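Local atomic coordinates of 3-methyladenine dna-glycosylase (Archaeoglobus fulgidus, PDB entry 2JHJ), a protein that belongs to the AlkA-type DNA glycosylases, base excision DNA repair proteins that combine a TBP-like domain with a helical HhH-GPD domain. Residues M16-L21 / Y284-S289; V34-I39 / K157-P162. All coordinates share one frame; numbering follows the deposited sequence. Where two conformers were deposited one is given.

Interaction 1 of 2, residues M16-L21 / Y284-S289. With NA (sodium ion), chain D.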
ATOM      1  N   MET A  16      -9.335  -5.761   5.072  1.00 11.75           N
ATOM      2  CA  MET A  16      -8.298  -6.366   5.920  1.00 13.13           C
ATOM      3  C   MET A  16      -7.610  -7.532   5.258  1.00 13.61           C
ATOM      4  O   MET A  16      -6.459  -7.827   5.556  1.00 13.79           O
ATOM      5  CB  MET A  16      -8.876  -6.793   7.272  1.00 14.06           C
ATOM      6  CG  MET A  16      -9.433  -5.584   8.092  1.00 14.35           C
ATOM      7  SD  MET A  16      -8.207  -4.278   8.413  1.00 14.47           S
ATOM      8  CE  MET A  16      -8.599  -3.035   7.156  1.00 13.24           C
ATOM      9  N   LYS A  17      -8.321  -8.216   4.361  1.00 14.95           N
ATOM     10  CA  LYS A  17      -7.791  -9.414   3.701  1.00 15.57           C
ATOM     11  C   LYS A  17      -6.627  -9.026   2.752  1.00 15.56           C
ATOM     12  O   LYS A  17      -5.817  -9.877   2.345  1.00 16.02           O
ATOM     13  CB  LYS A  17      -8.944 -10.083   2.946  1.00 16.11           C
ATOM     14  CG  LYS A  17      -8.644 -11.396   2.252  1.00 19.24           C
ATOM     15  CD  LYS A  17      -9.897 -11.962   1.550  1.00 16.82           C
ATOM     16  CE  LYS A  17     -10.998 -12.334   2.538  1.00 19.97           C
ATOM     17  NZ  LYS A  17     -10.755 -13.683   3.158  1.00 19.79           N
ATOM     18  N   PHE A  18      -6.551  -7.744   2.381  1.00 14.80           N
ATOM     19  CA  PHE A  18      -5.440  -7.265   1.555  1.00 14.92           C
ATOM     20  C   PHE A  18      -4.067  -7.448   2.206  1.00 14.80           C
ATOM     21  O   PHE A  18      -3.057  -7.653   1.497  1.00 14.73           O
ATOM     22  CB  PHE A  18      -5.643  -5.804   1.094  1.00 14.84           C
ATOM     23  CG  PHE A  18      -4.853  -5.444  -0.126  1.00 15.42           C
ATOM     24  CD1 PHE A  18      -5.283  -5.845  -1.406  1.00 15.82           C
ATOM     25  CD2 PHE A  18      -3.655  -4.725  -0.004  1.00 18.29           C
ATOM     26  CE1 PHE A  18      -4.532  -5.520  -2.559  1.00 14.75           C
ATOM     27  CE2 PHE A  18      -2.900  -4.400  -1.138  1.00 17.13           C
ATOM     28  CZ  PHE A  18      -3.343  -4.808  -2.416  1.00 16.72           C
ATOM     29  N   PHE A  19      -4.013  -7.356   3.533  1.00 14.78           N
ATOM     30  CA  PHE A  19      -2.771  -7.557   4.272  1.00 16.25           C
ATOM     31  C   PHE A  19      -2.350  -9.040   4.242  1.00 17.34           C
ATOM     32  O   PHE A  19      -3.166  -9.928   4.459  1.00 17.85           O
ATOM     33  CB  PHE A  19      -2.922  -7.077   5.727  1.00 15.40           C
ATOM     34  CG  PHE A  19      -3.248  -5.595   5.860  1.00 16.25           C
ATOM     35  CD1 PHE A  19      -2.295  -4.623   5.515  1.00 17.42           C
ATOM     36  CD2 PHE A  19      -4.498  -5.180   6.313  1.00 13.98           C
ATOM     37  CE1 PHE A  19      -2.582  -3.237   5.624  1.00 15.66           C
ATOM     38  CE2 PHE A  19      -4.820  -3.787   6.419  1.00 15.99           C
ATOM     39  CZ  PHE A  19      -3.853  -2.823   6.070  1.00 15.10           C
ATOM     40  N   VAL A  20      -1.069  -9.294   4.012  1.00 18.57           N
ATOM     41  CA  VAL A  20      -0.580 -10.662   3.873  1.00 19.40           C
ATOM     42  C   VAL A  20      -0.287 -11.271   5.231  1.00 19.62           C
ATOM     43  O   VAL A  20      -0.595 -12.435   5.481  1.00 20.92           O
ATOM     44  CB  VAL A  20       0.667 -10.691   2.974  1.00 19.19           C
ATOM     45  CG1 VAL A  20       1.294 -12.117   2.945  1.00 20.65           C
ATOM     46  CG2 VAL A  20       0.276 -10.247   1.574  1.00 20.31           C
ATOM     47  N   LEU A  21       0.297 -10.473   6.115  1.00 19.64           N
ATOM     48  CA  LEU A  21       0.611 -10.921   7.463  1.00 19.44           C
ATOM     49  C   LEU A  21      -0.003  -9.913   8.414  1.00 19.34           C
ATOM     50  O   LEU A  21       0.710  -9.062   8.949  1.00 19.21           O
ATOM     51  CB  LEU A  21       2.134 -10.990   7.659  1.00 19.22           C
ATOM     52  CG  LEU A  21       2.910 -11.971   6.773  1.00 20.32           C
ATOM     53  CD1 LEU A  21       4.416 -11.848   7.029  1.00 20.05           C
ATOM     54  CD2 LEU A  21       2.395 -13.401   7.008  1.00 21.66           C
ATOM     55  N   TYR A 284      -7.036 -11.250  -6.784  1.00 14.86           N
ATOM     56  CA  TYR A 284      -7.293 -12.332  -7.740  1.00 16.15           C
ATOM     57  C   TYR A 284      -6.102 -13.276  -7.883  1.00 16.81           C
ATOM     58  O   TYR A 284      -6.269 -14.492  -7.821  1.00 16.05           O
ATOM     59  CB  TYR A 284      -7.634 -11.740  -9.089  1.00 17.78           C
ATOM     60  CG  TYR A 284      -8.145 -12.742 -10.088  1.00 20.30           C
ATOM     61  CD1 TYR A 284      -9.404 -13.307  -9.940  1.00 21.21           C
ATOM     62  CD2 TYR A 284      -7.366 -13.123 -11.169  1.00 22.03           C
ATOM     63  CE1 TYR A 284      -9.891 -14.225 -10.860  1.00 24.06           C
ATOM     64  CE2 TYR A 284      -7.838 -14.047 -12.101  1.00 25.49           C
ATOM     65  CZ  TYR A 284      -9.110 -14.579 -11.929  1.00 23.82           C
ATOM     66  OH  TYR A 284      -9.590 -15.478 -12.820  1.00 25.99           O
ATOM     67  N   ASP A 285      -4.920 -12.722  -8.101  1.00 17.38           N
ATOM     68  CA  ASP A 285      -3.701 -13.551  -8.176  1.00 19.42           C
ATOM     69  C   ASP A 285      -3.402 -14.311  -6.858  1.00 21.38           C
ATOM     70  O   ASP A 285      -3.021 -15.490  -6.884  1.00 19.94           O
ATOM     71  CB  ASP A 285      -2.516 -12.714  -8.594  1.00 19.07           C
ATOM     72  CG  ASP A 285      -1.265 -13.549  -8.800  1.00 20.14           C
ATOM     73  OD1 ASP A 285      -1.282 -14.458  -9.682  1.00 14.89           O
ATOM     74  OD2 ASP A 285      -0.291 -13.282  -8.067  1.00 20.01           O
ATOM     75  N   ARG A 286      -3.583 -13.635  -5.720  0.60 22.35           N
ATOM     76  CA  ARG A 286      -3.396 -14.285  -4.427  0.60 24.73           C
ATOM     77  C   ARG A 286      -4.429 -15.379  -4.194  0.60 26.34           C
ATOM     78  O   ARG A 286      -4.064 -16.503  -3.863  0.60 26.26           O
ATOM     79  CB  ARG A 286      -3.458 -13.283  -3.269  0.60 24.12           C
ATOM     80  CG  ARG A 286      -2.155 -12.560  -3.021  0.60 25.44           C
ATOM     81  CD  ARG A 286      -1.998 -12.108  -1.562  0.60 27.65           C
ATOM     82  NE  ARG A 286      -2.798 -10.936  -1.222  0.60 28.55           N
ATOM     83  CZ  ARG A 286      -2.400  -9.670  -1.336  0.60 27.77           C
ATOM     84  NH1 ARG A 286      -1.193  -9.361  -1.810  0.60 28.25           N
ATOM     85  NH2 ARG A 286      -3.226  -8.707  -0.984  0.60 24.46           N
ATOM     86  N   PHE A 287      -5.703 -15.035  -4.393  1.00 27.87           N
ATOM     87  CA  PHE A 287      -6.850 -15.820  -3.877  1.00 31.26           C
ATOM     88  C   PHE A 287      -7.622 -16.710  -4.843  1.00 34.20           C
ATOM     89  O   PHE A 287      -8.476 -17.523  -4.426  1.00 35.07           O
ATOM     90  CB  PHE A 287      -7.823 -14.885  -3.153  1.00 31.21           C
ATOM     91  CG  PHE A 287      -7.300 -14.401  -1.861  1.00 32.16           C
ATOM     92  CD1 PHE A 287      -6.762 -15.304  -0.949  1.00 32.84           C
ATOM     93  CD2 PHE A 287      -7.312 -13.050  -1.547  1.00 33.36           C
ATOM     94  CE1 PHE A 287      -6.255 -14.871   0.266  1.00 33.10           C
ATOM     95  CE2 PHE A 287      -6.804 -12.604  -0.338  1.00 33.87           C
ATOM     96  CZ  PHE A 287      -6.282 -13.521   0.580  1.00 33.79           C
ATOM     97  N   PHE A 288      -7.349 -16.533  -6.121  1.00 37.16           N
ATOM     98  CA  PHE A 288      -7.773 -17.480  -7.124  1.00 40.04           C
ATOM     99  C   PHE A 288      -6.505 -17.791  -7.919  1.00 41.64           C
ATOM    100  O   PHE A 288      -6.328 -17.348  -9.064  1.00 42.28           O
ATOM    101  CB  PHE A 288      -8.930 -16.928  -7.968  0.50 40.07           C
ATOM    102  CG  PHE A 288      -9.905 -17.991  -8.443  0.50 40.72           C
ATOM    103  CD1 PHE A 288     -10.069 -19.183  -7.728  0.50 40.85           C
ATOM    104  CD2 PHE A 288     -10.673 -17.788  -9.588  0.50 40.74           C
ATOM    105  CE1 PHE A 288     -10.968 -20.166  -8.162  0.50 40.78           C
ATOM    106  CE2 PHE A 288     -11.573 -18.764 -10.031  0.50 40.99           C
ATOM    107  CZ  PHE A 288     -11.721 -19.953  -9.313  0.50 40.97           C
ATOM    108  N   SER A 289      -5.604 -18.508  -7.240  1.00 43.46           N
ATOM    109  CA  SER A 289      -4.395 -19.106  -7.810  1.00 44.96           C
ATOM    110  C   SER A 289      -3.175 -18.822  -6.936  1.00 45.35           C
ATOM    111  O   SER A 289      -2.101 -19.392  -7.155  1.00 46.13           O
ATOM    112  CB  SER A 289      -4.147 -18.648  -9.253  1.00 45.00           C
ATOM    113  OG  SER A 289      -3.709 -17.299  -9.294  1.00 47.85           O
TER
HETATM  114 NA    NA D1297       0.746  -6.802   9.770  1.00 21.11          NA
HETATM  115  O   HOH W   1      -0.356  -6.113   7.882  1.00 31.76           O

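Interaction 2 of 2, residues V34-I39 / K157-P162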
ATOM      1  N   VAL A  34      -9.651  -5.393  14.019  1.00 18.27           N
ATOM      2  CA  VAL A  34      -9.241  -4.049  14.432  1.00 16.00           C
ATOM      3  C   VAL A  34      -7.877  -3.742  13.817  1.00 15.02           C
ATOM      4  O   VAL A  34      -6.924  -4.477  14.037  1.00 15.93           O
ATOM      5  CB  VAL A  34      -9.245  -3.886  15.967  1.00 16.55           C
ATOM      6  CG1 VAL A  34      -8.808  -2.485  16.350  1.00 14.81           C
ATOM      7  CG2 VAL A  34     -10.674  -4.099  16.503  1.00 15.47           C
ATOM      8  N   TRP A  35      -7.822  -2.698  12.989  1.00 13.38           N
ATOM      9  CA  TRP A  35      -6.577  -2.279  12.336  1.00 12.80           C
ATOM     10  C   TRP A  35      -5.891  -1.261  13.217  1.00 12.05           C
ATOM     11  O   TRP A  35      -6.537  -0.350  13.729  1.00 12.72           O
ATOM     12  CB  TRP A  35      -6.882  -1.650  10.958  1.00 11.67           C
ATOM     13  CG  TRP A  35      -5.674  -0.982  10.283  1.00 12.42           C
ATOM     14  CD1 TRP A  35      -4.795  -1.561   9.423  1.00 13.02           C
ATOM     15  CD2 TRP A  35      -5.269   0.393  10.408  1.00 12.29           C
ATOM     16  NE1 TRP A  35      -3.834  -0.640   9.021  1.00 11.86           N
ATOM     17  CE2 TRP A  35      -4.114   0.567   9.610  1.00 11.42           C
ATOM     18  CE3 TRP A  35      -5.739   1.476  11.162  1.00 12.27           C
ATOM     19  CZ2 TRP A  35      -3.443   1.793   9.514  1.00 11.22           C
ATOM     20  CZ3 TRP A  35      -5.086   2.702  11.048  1.00 13.22           C
ATOM     21  CH2 TRP A  35      -3.945   2.843  10.217  1.00 11.32           C
ATOM     22  N   ARG A  36      -4.580  -1.382  13.370  1.00 13.28           N
ATOM     23  CA  ARG A  36      -3.827  -0.364  14.121  1.00 14.45           C
ATOM     24  C   ARG A  36      -2.369  -0.165  13.716  1.00 14.23           C
ATOM     25  O   ARG A  36      -1.690  -1.090  13.270  1.00 13.92           O
ATOM     26  CB  ARG A  36      -3.909  -0.625  15.640  1.00 14.50           C
ATOM     27  CG  ARG A  36      -3.003  -1.724  16.147  1.00 15.27           C
ATOM     28  CD  ARG A  36      -3.120  -1.823  17.675  1.00 17.46           C
ATOM     29  NE  ARG A  36      -2.082  -2.674  18.232  1.00 18.90           N
ATOM     30  CZ  ARG A  36      -2.156  -3.995  18.360  1.00 21.42           C
ATOM     31  NH1 ARG A  36      -3.247  -4.666  17.979  1.00 20.79           N
ATOM     32  NH2 ARG A  36      -1.115  -4.652  18.878  1.00 20.54           N
ATOM     33  N   ARG A  37      -1.912   1.077  13.857  1.00 14.40           N
ATOM     34  CA  ARG A  37      -0.483   1.352  13.778  1.00 16.19           C
ATOM     35  C   ARG A  37      -0.164   2.678  14.436  1.00 15.63           C
ATOM     36  O   ARG A  37      -1.084   3.459  14.773  1.00 14.68           O
ATOM     37  CB  ARG A  37       0.047   1.270  12.336  1.00 16.24           C
ATOM     38  CG  ARG A  37      -0.331   2.403  11.417  1.00 18.20           C
ATOM     39  CD  ARG A  37       0.009   1.979   9.945  1.00 18.38           C
ATOM     40  NE  ARG A  37       1.270   2.545   9.534  1.00 20.75           N
ATOM     41  CZ  ARG A  37       1.897   2.376   8.363  1.00 18.53           C
ATOM     42  NH1 ARG A  37       1.433   1.610   7.386  1.00 19.48           N
ATOM     43  NH2 ARG A  37       3.038   3.016   8.189  1.00 15.34           N
ATOM     44  N   ALA A  38       1.133   2.923  14.618  1.00 15.00           N
ATOM     45  CA  ALA A  38       1.602   4.234  15.050  1.00 15.98           C
ATOM     46  C   ALA A  38       1.928   4.983  13.795  1.00 16.55           C
ATOM     47  O   ALA A  38       2.405   4.391  12.821  1.00 16.21           O
ATOM     48  CB  ALA A  38       2.856   4.120  15.929  1.00 15.27           C
ATOM     49  N   ILE A  39       1.655   6.271  13.801  1.00 18.07           N
ATOM     50  CA  ILE A  39       1.979   7.117  12.668  1.00 20.57           C
ATOM     51  C   ILE A  39       2.694   8.337  13.211  1.00 21.37           C
ATOM     52  O   ILE A  39       2.401   8.782  14.324  1.00 21.32           O
ATOM     53  CB  ILE A  39       0.729   7.510  11.775  1.00 20.32           C
ATOM     54  CG1 ILE A  39      -0.304   8.346  12.526  1.00 21.69           C
ATOM     55  CG2 ILE A  39       0.076   6.271  11.102  1.00 20.48           C
ATOM     56  CD1 ILE A  39      -1.495   8.769  11.615  1.00 21.57           C
ATOM     57  N   LYS A 157       0.119  -2.052  22.082  1.00 22.76           N
ATOM     58  CA  LYS A 157       1.300  -1.517  21.416  1.00 21.00           C
ATOM     59  C   LYS A 157       0.998  -1.282  19.937  1.00 19.28           C
ATOM     60  O   LYS A 157       0.442  -2.164  19.275  1.00 18.07           O
ATOM     61  CB  LYS A 157       2.497  -2.469  21.551  1.00 22.04           C
ATOM     62  CG  LYS A 157       3.171  -2.441  22.914  1.00 23.27           C
ATOM     63  CD  LYS A 157       4.021  -3.691  23.089  1.00 29.00           C
ATOM     64  CE  LYS A 157       4.331  -3.971  24.577  1.00 32.29           C
ATOM     65  NZ  LYS A 157       4.679  -5.424  24.781  1.00 33.49           N
ATOM     66  N   PHE A 158       1.415  -0.103  19.456  1.00 16.79           N
ATOM     67  CA  PHE A 158       1.213   0.388  18.097  1.00 15.55           C
ATOM     68  C   PHE A 158       2.600   0.594  17.532  1.00 14.64           C
ATOM     69  O   PHE A 158       3.469   1.137  18.211  1.00 12.88           O
ATOM     70  CB  PHE A 158       0.465   1.730  18.096  1.00 14.52           C
ATOM     71  CG  PHE A 158      -0.908   1.669  18.706  1.00 15.44           C
ATOM     72  CD1 PHE A 158      -2.041   1.817  17.907  1.00 16.02           C
ATOM     73  CD2 PHE A 158      -1.069   1.498  20.098  1.00 16.92           C
ATOM     74  CE1 PHE A 158      -3.333   1.768  18.469  1.00 17.97           C
ATOM     75  CE2 PHE A 158      -2.353   1.436  20.670  1.00 15.98           C
ATOM     76  CZ  PHE A 158      -3.478   1.573  19.856  1.00 16.54           C
ATOM     77  N   TYR A 159       2.801   0.163  16.291  1.00 14.79           N
ATOM     78  CA  TYR A 159       4.146   0.128  15.697  1.00 14.16           C
ATOM     79  C   TYR A 159       4.168   1.017  14.460  1.00 14.52           C
ATOM     80  O   TYR A 159       3.176   1.077  13.725  1.00 12.84           O
ATOM     81  CB  TYR A 159       4.504  -1.317  15.319  1.00 15.83           C
ATOM     82  CG  TYR A 159       4.433  -2.306  16.473  1.00 16.72           C
ATOM     83  CD1 TYR A 159       5.566  -2.600  17.224  1.00 18.63           C
ATOM     84  CD2 TYR A 159       3.229  -2.936  16.824  1.00 17.75           C
ATOM     85  CE1 TYR A 159       5.510  -3.484  18.305  1.00 20.87           C
ATOM     86  CE2 TYR A 159       3.162  -3.856  17.892  1.00 19.09           C
ATOM     87  CZ  TYR A 159       4.312  -4.118  18.625  1.00 19.87           C
ATOM     88  OH  TYR A 159       4.278  -5.021  19.673  1.00 20.03           O
ATOM     89  N   GLY A 160       5.279   1.704  14.223  1.00 13.81           N
ATOM     90  CA  GLY A 160       5.367   2.604  13.073  1.00 14.34           C
ATOM     91  C   GLY A 160       6.503   2.181  12.145  1.00 14.19           C
ATOM     92  O   GLY A 160       7.463   1.533  12.583  1.00 13.65           O
ATOM     93  N   PHE A 161       6.400   2.548  10.866  1.00 13.75           N
ATOM     94  CA  PHE A 161       7.525   2.377   9.989  1.00 12.71           C
ATOM     95  C   PHE A 161       8.629   3.375  10.392  1.00 13.26           C
ATOM     96  O   PHE A 161       8.322   4.506  10.719  1.00 11.97           O
ATOM     97  CB  PHE A 161       7.114   2.569   8.512  1.00 13.56           C
ATOM     98  CG  PHE A 161       8.135   2.045   7.571  1.00 12.35           C
ATOM     99  CD1 PHE A 161       8.197   0.668   7.309  1.00 12.38           C
ATOM    100  CD2 PHE A 161       9.117   2.906   7.038  1.00 11.94           C
ATOM    101  CE1 PHE A 161       9.155   0.136   6.442  1.00 12.17           C
ATOM    102  CE2 PHE A 161      10.091   2.402   6.190  1.00 13.66           C
ATOM    103  CZ  PHE A 161      10.118   0.999   5.879  1.00 13.04           C
ATOM    104  N   PRO A 162       9.919   2.952  10.388  1.00 13.24           N
ATOM    105  CA  PRO A 162      10.987   3.916  10.739  1.00 13.45           C
ATOM    106  C   PRO A 162      10.961   5.214   9.929  1.00 13.48           C
ATOM    107  O   PRO A 162      10.685   5.213   8.714  1.00 12.93           O
ATOM    108  CB  PRO A 162      12.296   3.173  10.407  1.00 12.67           C
ATOM    109  CG  PRO A 162      11.924   1.740  10.261  1.00 14.74           C
ATOM    110  CD  PRO A 162      10.427   1.595  10.134  1.00 12.52           C
TER
HETATM  111  O   HOH W   2       0.789  -1.604  14.699  1.00 14.03           O
HETATM  112  O   HOH W   3       3.960   4.387  10.636  1.00 19.53           O

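Interaction 1 of 2, residues M16-L21 / Y284-S289
R286, modelled in two conformations, in one of them sends its guanidinium group over one face of the F18 ring, with CZ 4.8 Å from the ring centroid and 12° off its normal, a cation-pi pair. The two flat groups are not stacked, however: in this conformer their planes stand 73° apart, and NH2 leads, coming within 3.5 Å of F18 CD1. The ring reaches this position because F18 CG lies anti to the backbone N (chi1 -158°), and F279 stacks with it as well. In the same conformer V20 covers a face of the guanidinium, its CG2 3.8 Å from R286 NH1. These contacts join the C-terminal end of helix 12-17 and the loop that follows, in the TBP-like domain, to the last turn of helix 274-287. Next to this pair, K17 lays its aliphatic stem against F287, K17 CG lying 3.4 Å from F287 CE2. Bends at chi3 and chi4 leave K17 NZ above the ring, 5.5 Å from its centroid, where any cation-pi attraction is at most weak. Beyond V20, L21 O coordinates the sodium ion at 2.4 Å; L24, T26, D28 and water 1 complete the set of ligands.

Interaction 2 of 2, residues V34-I39 / K157-P162
K157 O is gripped by two nitrogens of R36, NE at 2.8 Å and NH2 at 3.0 Å, in a side-on arrangement with the oxygen lying in the guanidinium plane. NH2 approaches in the carbonyl plane, whereas NE comes from above it. Here strand 34-41 of the antiparallel sheet in the TBP-like domain meets strand 156-159 of a two-stranded hairpin that lies within the HhH-GPD family region. The short strand segments run at 66° to each other, so this is a crossing with a single direct backbone hydrogen bond between the two segments rather than a regular ladder.

R36 gets there by an extended chain from CG to NE that passes over one face of the F158 ring: CD lies 3.9 Å from the ring centroid in a CH-pi contact. The guanidinium and ring planes are 77° apart. The remaining nitrogen, NH1, forms a salt bridge with E31. Further along, A38 N donates to Y159 O at 2.9 Å, nearly straight at 164°, while A38 CB packs against F158 CB. R37 turns its charged end to E120 and D28. Two waters bridge the segments. Water 2 donates to R36 O and accepts from Y159 N; water 3 accepts from R37 NH2 and F161 N and donates to A38 O, at 2.7 Å.

From the N terminus, the chain passes through strand 2-5 into helix 12-17, whose end opens the segment 16-21, the first half of interaction 1. It then passes the sodium ion held by L21, L24, T26 and D28, and strand 29-31, before strand 34-41, the first half of interaction 2. Residues 157-162 close interaction 2 after 117 intervening residues. Interaction 1 closes only at 284-289, near the C terminus, so its loop encloses the other entirely. Both tie the N-terminal TBP-like domain to later parts of the chain: one to the end of helix 274-287, the other to strand 156-159. Their N-terminal segments touch directly, F19 CZ lying 3.7 Å from W35 NE1, and D28 also bonds W35 and R37.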